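Fatty acid amide hydrolase (Candida albicans, PDB 6KVR) probably catalyses the hydrolysis of monocarboxylic acid amides to the carboxylate and ammonia, as a member of the amidase signature family. Local coordinates at residues 104-108 and 126-130; 204-208 and 404-408; 274-279 and 293-297. All coordinates share one frame; numbering follows the deposited sequence.

Contact 1: residues 104-108 and 126-130; sequences FKAFA and IDEGL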
# COMPACT_ATOMS: atom_id res chain seq x y z
N PHE A 104 22.80 30.15 -7.21
CA PHE A 104 21.55 30.27 -7.96
C PHE A 104 21.77 30.90 -9.33
O PHE A 104 21.20 30.44 -10.33
CB PHE A 104 20.54 31.09 -7.17
CG PHE A 104 19.28 31.35 -7.92
CD1 PHE A 104 18.34 30.34 -8.09
CD2 PHE A 104 19.04 32.58 -8.49
CE1 PHE A 104 17.19 30.58 -8.80
CE2 PHE A 104 17.90 32.82 -9.20
CZ PHE A 104 16.97 31.83 -9.36
N LYS A 105 22.55 31.98 -9.39
CA LYS A 105 22.70 32.73 -10.64
C LYS A 105 23.36 31.88 -11.72
O LYS A 105 23.05 32.03 -12.91
CB LYS A 105 23.51 34.00 -10.39
CG LYS A 105 22.95 34.91 -9.32
CD LYS A 105 23.51 36.32 -9.43
CE LYS A 105 22.42 37.37 -9.47
NZ LYS A 105 21.80 37.41 -10.82
N ALA A 106 24.29 31.00 -11.33
CA ALA A 106 24.90 30.12 -12.32
C ALA A 106 23.86 29.17 -12.91
O ALA A 106 23.67 29.11 -14.13
CB ALA A 106 26.05 29.34 -11.70
N PHE A 107 23.13 28.46 -12.04
CA PHE A 107 22.09 27.55 -12.50
C PHE A 107 21.00 28.28 -13.26
O PHE A 107 20.51 27.80 -14.29
CB PHE A 107 21.51 26.78 -11.31
CG PHE A 107 22.37 25.63 -10.87
CD1 PHE A 107 22.37 24.44 -11.59
CD2 PHE A 107 23.19 25.74 -9.75
CE1 PHE A 107 23.16 23.39 -11.20
CE2 PHE A 107 23.99 24.69 -9.36
CZ PHE A 107 23.97 23.51 -10.08
N ALA A 108 20.62 29.47 -12.79
CA ALA A 108 19.60 30.25 -13.48
C ALA A 108 20.03 30.58 -14.90
O ALA A 108 19.24 30.46 -15.86
CB ALA A 108 19.30 31.52 -12.69
N ILE A 126 12.73 33.52 -12.45
CA ILE A 126 14.11 33.69 -11.99
C ILE A 126 14.17 34.73 -10.88
O ILE A 126 14.93 34.59 -9.91
CB ILE A 126 15.03 34.06 -13.17
CG1 ILE A 126 14.99 32.98 -14.26
CG2 ILE A 126 16.46 34.28 -12.71
CD1 ILE A 126 15.27 31.58 -13.75
N ASP A 127 13.37 35.80 -11.01
CA ASP A 127 13.37 36.87 -10.00
C ASP A 127 12.92 36.34 -8.64
O ASP A 127 13.56 36.63 -7.61
CB ASP A 127 12.47 38.01 -10.47
CG ASP A 127 11.07 37.54 -10.86
OD1 ASP A 127 10.17 38.40 -11.09
OD2 ASP A 127 10.86 36.31 -10.95
N GLU A 128 11.82 35.57 -8.60
CA GLU A 128 11.41 34.98 -7.33
C GLU A 128 12.47 34.03 -6.81
O GLU A 128 12.72 33.96 -5.60
CB GLU A 128 10.09 34.24 -7.49
CG GLU A 128 8.93 35.10 -7.95
CD GLU A 128 7.69 34.26 -8.20
OE1 GLU A 128 7.46 33.30 -7.43
OE2 GLU A 128 6.96 34.53 -9.17
N GLY A 129 13.10 33.26 -7.71
CA GLY A 129 14.20 32.42 -7.29
C GLY A 129 15.30 33.21 -6.62
O GLY A 129 15.81 32.82 -5.56
N LEU A 130 15.67 34.36 -7.20
CA LEU A 130 16.72 35.19 -6.63
C LEU A 130 16.38 35.62 -5.20
O LEU A 130 17.21 35.52 -4.29
CB LEU A 130 16.96 36.42 -7.52
CG LEU A 130 18.08 37.35 -7.04
CD1 LEU A 130 19.36 36.55 -6.78
CD2 LEU A 130 18.34 38.53 -8.00
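F104 reaches across to I126, G129 and L130 in an antiparallel helix pair, part of the helical periphery of this amidase-family α/β fold. The two short segments, on helices 100-118 and 126-143, run at 163° between their N-to-C directions, and their axes come within 10.7 Å. No hydrogen bond crosses the interface, so contact rests on one aromatic ring laid against backbone and on a few apolar touches.

F104 sends its ring off its own helix and onto the opposing one because CG stands opposite the backbone N (chi1 175°). One face lies on the main chain of G129, whose C is 3.5 Å from F104 CZ; because G129 has no side chain, its backbone can approach the ring this closely. The opposite face is backed by the CB of A108, one turn further along the helix of F104, leaving the ring between a methyl of its own helix and the partner's backbone. At the ring edge, near its plane, I126 O is 3.5 Å from F104 CZ. That same carbonyl accepts the helical hydrogen bond from L130 N at 2.8 Å, so the ring adds a CH contact to an oxygen already in use. Y198 meets the phenyl group edge-to-face from outside the pair.

Aliphatic contacts flank the ring. I126 CG2 touches both F104 CE2, at 4.1 Å, and A108 CB, at 4.0 Å, filling the corner between ring and methyl. L130 adds its CB, 4.1 Å from F104 CE2.

Polar ends point elsewhere: E128 forms a salt bridge with K166, and K105 NZ has a weak hydrogen bond to Y46 OH. At the exposed margin, the K105 chain bends so that its CE lies 4.2 Å from L130 CD1.

Contact 2: residues 204-208 and 404-408; sequences PQTLM and QRKLL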
# COMPACT_ATOMS: atom_id res chain seq x y z
N PRO A 204 3.74 16.26 -21.48
CA PRO A 204 2.75 16.12 -22.55
C PRO A 204 1.32 16.30 -22.06
O PRO A 204 1.01 16.10 -20.89
CB PRO A 204 2.98 14.68 -23.03
CG PRO A 204 3.47 13.98 -21.76
CD PRO A 204 4.41 14.99 -21.15
N GLN A 205 0.45 16.69 -23.00
CA GLN A 205 -0.98 16.55 -22.81
C GLN A 205 -1.35 15.11 -22.44
O GLN A 205 -0.90 14.16 -23.09
CB GLN A 205 -1.68 16.99 -24.10
CG GLN A 205 -3.17 16.74 -24.18
CD GLN A 205 -3.65 16.81 -25.64
OE1 GLN A 205 -3.43 15.89 -26.43
NE2 GLN A 205 -4.28 17.92 -26.00
N THR A 206 -2.16 14.96 -21.38
CA THR A 206 -2.66 13.74 -20.71
C THR A 206 -1.63 13.14 -19.76
O THR A 206 -1.99 12.26 -18.97
CB THR A 206 -3.14 12.61 -21.66
OG1 THR A 206 -2.03 11.90 -22.22
CG2 THR A 206 -4.04 13.13 -22.78
N LEU A 207 -0.36 13.56 -19.81
CA LEU A 207 0.71 13.00 -18.98
C LEU A 207 0.96 11.53 -19.28
O LEU A 207 1.51 10.82 -18.45
CB LEU A 207 0.42 13.15 -17.48
CG LEU A 207 0.04 14.55 -17.01
CD1 LEU A 207 -0.12 14.60 -15.49
CD2 LEU A 207 1.08 15.55 -17.49
N MSE A 208 0.54 11.05 -20.43
CA MSE A 208 0.70 9.64 -20.79
C MSE A 208 1.38 9.51 -22.16
O MSE A 208 0.90 8.79 -23.04
CB MSE A 208 -0.67 8.93 -20.78
CG MSE A 208 -1.35 8.89 -19.41
SE MSE A 208 -0.26 7.69 -18.24
CE MSE A 208 -0.97 5.97 -18.96
N GLN A 404 -9.75 11.24 -18.18
CA GLN A 404 -9.04 11.91 -19.27
C GLN A 404 -10.01 12.66 -20.18
O GLN A 404 -9.76 13.82 -20.55
CB GLN A 404 -8.23 10.89 -20.09
CG GLN A 404 -7.03 10.28 -19.37
CD GLN A 404 -5.79 11.19 -19.35
OE1 GLN A 404 -5.89 12.41 -19.53
NE2 GLN A 404 -4.62 10.60 -19.10
N ARG A 405 -11.14 12.02 -20.52
CA ARG A 405 -12.13 12.68 -21.38
C ARG A 405 -12.73 13.92 -20.71
O ARG A 405 -12.92 14.95 -21.35
CB ARG A 405 -13.23 11.69 -21.78
CG ARG A 405 -14.09 12.15 -22.97
CD ARG A 405 -14.86 10.99 -23.59
NE ARG A 405 -15.58 10.26 -22.55
CZ ARG A 405 -15.24 9.06 -22.10
NH1 ARG A 405 -14.23 8.39 -22.64
NH2 ARG A 405 -15.91 8.54 -21.08
N LYS A 406 -13.03 13.84 -19.41
CA LYS A 406 -13.58 15.01 -18.72
C LYS A 406 -12.59 16.17 -18.73
O LYS A 406 -12.98 17.31 -19.00
CB LYS A 406 -13.95 14.66 -17.28
CG LYS A 406 -14.57 15.84 -16.55
CD LYS A 406 -14.07 15.91 -15.12
CE LYS A 406 -14.89 15.02 -14.20
NZ LYS A 406 -16.32 15.44 -14.19
N LEU A 407 -11.32 15.90 -18.44
CA LEU A 407 -10.35 17.00 -18.41
C LEU A 407 -10.05 17.54 -19.80
O LEU A 407 -9.81 18.74 -19.95
CB LEU A 407 -9.07 16.55 -17.72
CG LEU A 407 -9.25 16.19 -16.23
CD1 LEU A 407 -8.23 15.16 -15.81
CD2 LEU A 407 -9.16 17.44 -15.35
N LEU A 408 -10.09 16.70 -20.83
CA LEU A 408 -9.78 17.15 -22.18
C LEU A 408 -10.97 17.87 -22.82
O LEU A 408 -10.80 18.92 -23.45
CB LEU A 408 -9.34 15.97 -23.05
CG LEU A 408 -7.91 15.43 -22.86
CD1 LEU A 408 -7.73 14.07 -23.54
CD2 LEU A 408 -6.83 16.42 -23.30
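T206 and Q404 make a buried loop-to-helix contact, consisting of one side-chain-to-backbone hydrogen bond beside a small apolar patch. It joins the loop that follows strand 199-201 to helix 402-409, segments almost 200 residues apart in the chain.

The bond runs from Q404 NE2 to T206 O at 3.1 Å. It is essentially straight (179° at the hydrogen), and the acceptor lies in the amide plane of Q404 while the donor meets a lone pair in the carbonyl plane of T206. Bending at chi2 (-79°) turns the glutamine amide across the threonine at about a right angle, bringing Q404 OE1 to 3.5 Å from T206 CB. OE1 also bonds to Y172 OH, so both ends of the amide have a defined partner and its flip is fixed.

On the loop side, residues 204-207 form a type II β-turn: L207 N bonds to P204 O, and T206 has the positive phi (79°) expected at the third position. An ST turn overlaps it, with T206 OG1 accepting from M208 N at 3.2 Å and donating to Q205 O. The threonine hydroxyl thus works mainly within the loop, with a weak further bond from N422 ND2, while T206 CG2 faces the helix.

That methyl lies 3.9 Å from L408 CD1; the other leucine methyl, CD2, is 3.8 Å from Q205 CG, the two side chains crossing at about a right angle. Beyond it, the amide of Q205 bonds to E413 and T419.

L207 is a predicted substrate-binding residue. M208, present as selenomethionine, touches Q404 NE2 through its CG at 3.7 Å.

Contact 3: residues 274-279 and 293-297; sequences TKRISV and PAVAG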
# COMPACT_ATOMS: atom_id res chain seq x y z
N THR A 274 6.49 2.37 -4.52
CA THR A 274 5.36 3.24 -4.20
C THR A 274 5.29 3.51 -2.71
O THR A 274 5.72 2.71 -1.87
CB THR A 274 4.03 2.63 -4.66
OG1 THR A 274 3.88 1.32 -4.09
CG2 THR A 274 3.95 2.55 -6.19
N LYS A 275 4.74 4.68 -2.38
CA LYS A 275 4.35 5.10 -1.03
C LYS A 275 5.53 5.49 -0.15
O LYS A 275 5.40 5.54 1.06
CB LYS A 275 3.48 4.05 -0.35
CG LYS A 275 2.27 3.64 -1.19
CD LYS A 275 2.05 2.13 -1.18
CE LYS A 275 0.92 1.70 -0.21
NZ LYS A 275 0.96 0.25 0.22
N ARG A 276 6.69 5.79 -0.73
CA ARG A 276 7.76 6.40 0.04
C ARG A 276 7.80 7.92 -0.15
O ARG A 276 7.94 8.66 0.83
CB ARG A 276 9.11 5.78 -0.37
CG ARG A 276 9.17 4.27 -0.21
CD ARG A 276 10.61 3.73 -0.19
NE ARG A 276 11.26 3.90 1.10
CZ ARG A 276 12.40 3.30 1.46
NH1 ARG A 276 13.00 2.43 0.67
NH2 ARG A 276 12.94 3.59 2.65
N ILE A 277 7.63 8.39 -1.38
CA ILE A 277 7.60 9.80 -1.72
C ILE A 277 6.15 10.17 -2.03
O ILE A 277 5.46 9.43 -2.74
CB ILE A 277 8.55 10.10 -2.90
CG1 ILE A 277 10.01 10.07 -2.43
CG2 ILE A 277 8.32 11.47 -3.47
CD1 ILE A 277 10.56 8.72 -2.20
N SER A 278 5.68 11.29 -1.47
CA SER A 278 4.29 11.69 -1.68
C SER A 278 4.01 12.18 -3.11
O SER A 278 4.81 12.92 -3.70
CB SER A 278 3.91 12.80 -0.71
OG SER A 278 2.55 13.17 -0.91
N VAL A 279 2.85 11.78 -3.65
CA VAL A 279 2.31 12.36 -4.87
C VAL A 279 1.10 13.24 -4.59
O VAL A 279 0.45 13.71 -5.52
CB VAL A 279 1.96 11.29 -5.93
CG1 VAL A 279 3.20 10.50 -6.34
CG2 VAL A 279 0.87 10.36 -5.40
N PRO A 293 -0.31 2.43 -8.99
CA PRO A 293 -0.18 3.81 -8.51
C PRO A 293 1.07 4.49 -9.06
O PRO A 293 2.12 3.86 -9.25
CB PRO A 293 -0.12 3.66 -6.99
CG PRO A 293 0.29 2.25 -6.74
CD PRO A 293 -0.20 1.44 -7.91
N ALA A 294 0.93 5.78 -9.33
CA ALA A 294 2.03 6.62 -9.75
C ALA A 294 3.01 6.81 -8.60
O ALA A 294 2.76 6.44 -7.45
CB ALA A 294 1.52 7.97 -10.23
N VAL A 295 4.16 7.40 -8.93
CA VAL A 295 5.26 7.53 -8.00
C VAL A 295 6.00 8.80 -8.37
O VAL A 295 6.01 9.21 -9.53
CB VAL A 295 6.15 6.26 -8.08
CG1 VAL A 295 7.58 6.58 -8.51
CG2 VAL A 295 6.10 5.47 -6.80
N ALA A 296 6.58 9.45 -7.38
CA ALA A 296 7.40 10.63 -7.62
C ALA A 296 8.83 10.32 -7.22
O ALA A 296 9.08 9.46 -6.38
CB ALA A 296 6.86 11.84 -6.85
N GLY A 297 9.79 11.01 -7.82
CA GLY A 297 11.17 10.74 -7.49
C GLY A 297 12.16 11.65 -8.17
O GLY A 297 11.80 12.46 -9.03
O HOH W 1 3.27 6.42 -4.52
O HOH W 2 5.88 7.98 -4.71
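V279 CG1 lies over one face of the V295-A296 peptide group, 3.7 Å from A296 N and close to V295 C. The N-H of that peptide donates to a water, 3.1 Å from A296 N, which donates in turn to I277 O. The pyrrolidine ring of P293 is met at its CG by T274 CG2, at 3.7 Å, the two groups crossing at about a right angle.

T274 CG2 also touches V295 CG2. This valine methyl comes within 3.5 Å of T274 CA, and it does so from an eclipsed torsion (chi1 119°). Further along, A296 CB packs against I277 CG2, at 3.7 Å, and V279 CG1, while I277 CB lies 3.6 Å from A296 O. The hydroxyl of T274 turns to D491, and that of S278 to D323.

A second water spans the gap near T274: K275 N donates to it at 3.1 Å, and it donates to A294 O at 3.0 Å. Strand 295-300 pairs with strand 248-253, through V295 with D253 and G297 with G251, in the central mixed sheet of the amidase fold. The side chain of A294 neighbours that of I254, a predicted substrate-binding residue.

No direct hydrogen bond joins the two segments. The contact itself rests on methyl packing and two bridging waters, which satisfy main-chain polar atoms of both 274-279 and 293-297.

How the contacts relate
Contacts 2 and 3 lie closest to the predicted active site, their nearest atoms about 8 Å apart and their centres 20 Å apart. They converge on I254, a predicted substrate-binding residue: the side chains of M208 in contact 2 and A294 in contact 3 each come about 4 Å from its side chain. Also between side chains, M208 is about 6 Å from S257, the predicted acyl-ester nucleophile, and A296 about 8 Å from K158 of the predicted charge relay. Contact 3 falls within the chain span that contact 2 closes. Contact 1 precedes both in sequence and is remote, with its centre 32 Å and 28 Å from those of contacts 2 and 3, among peripheral helices.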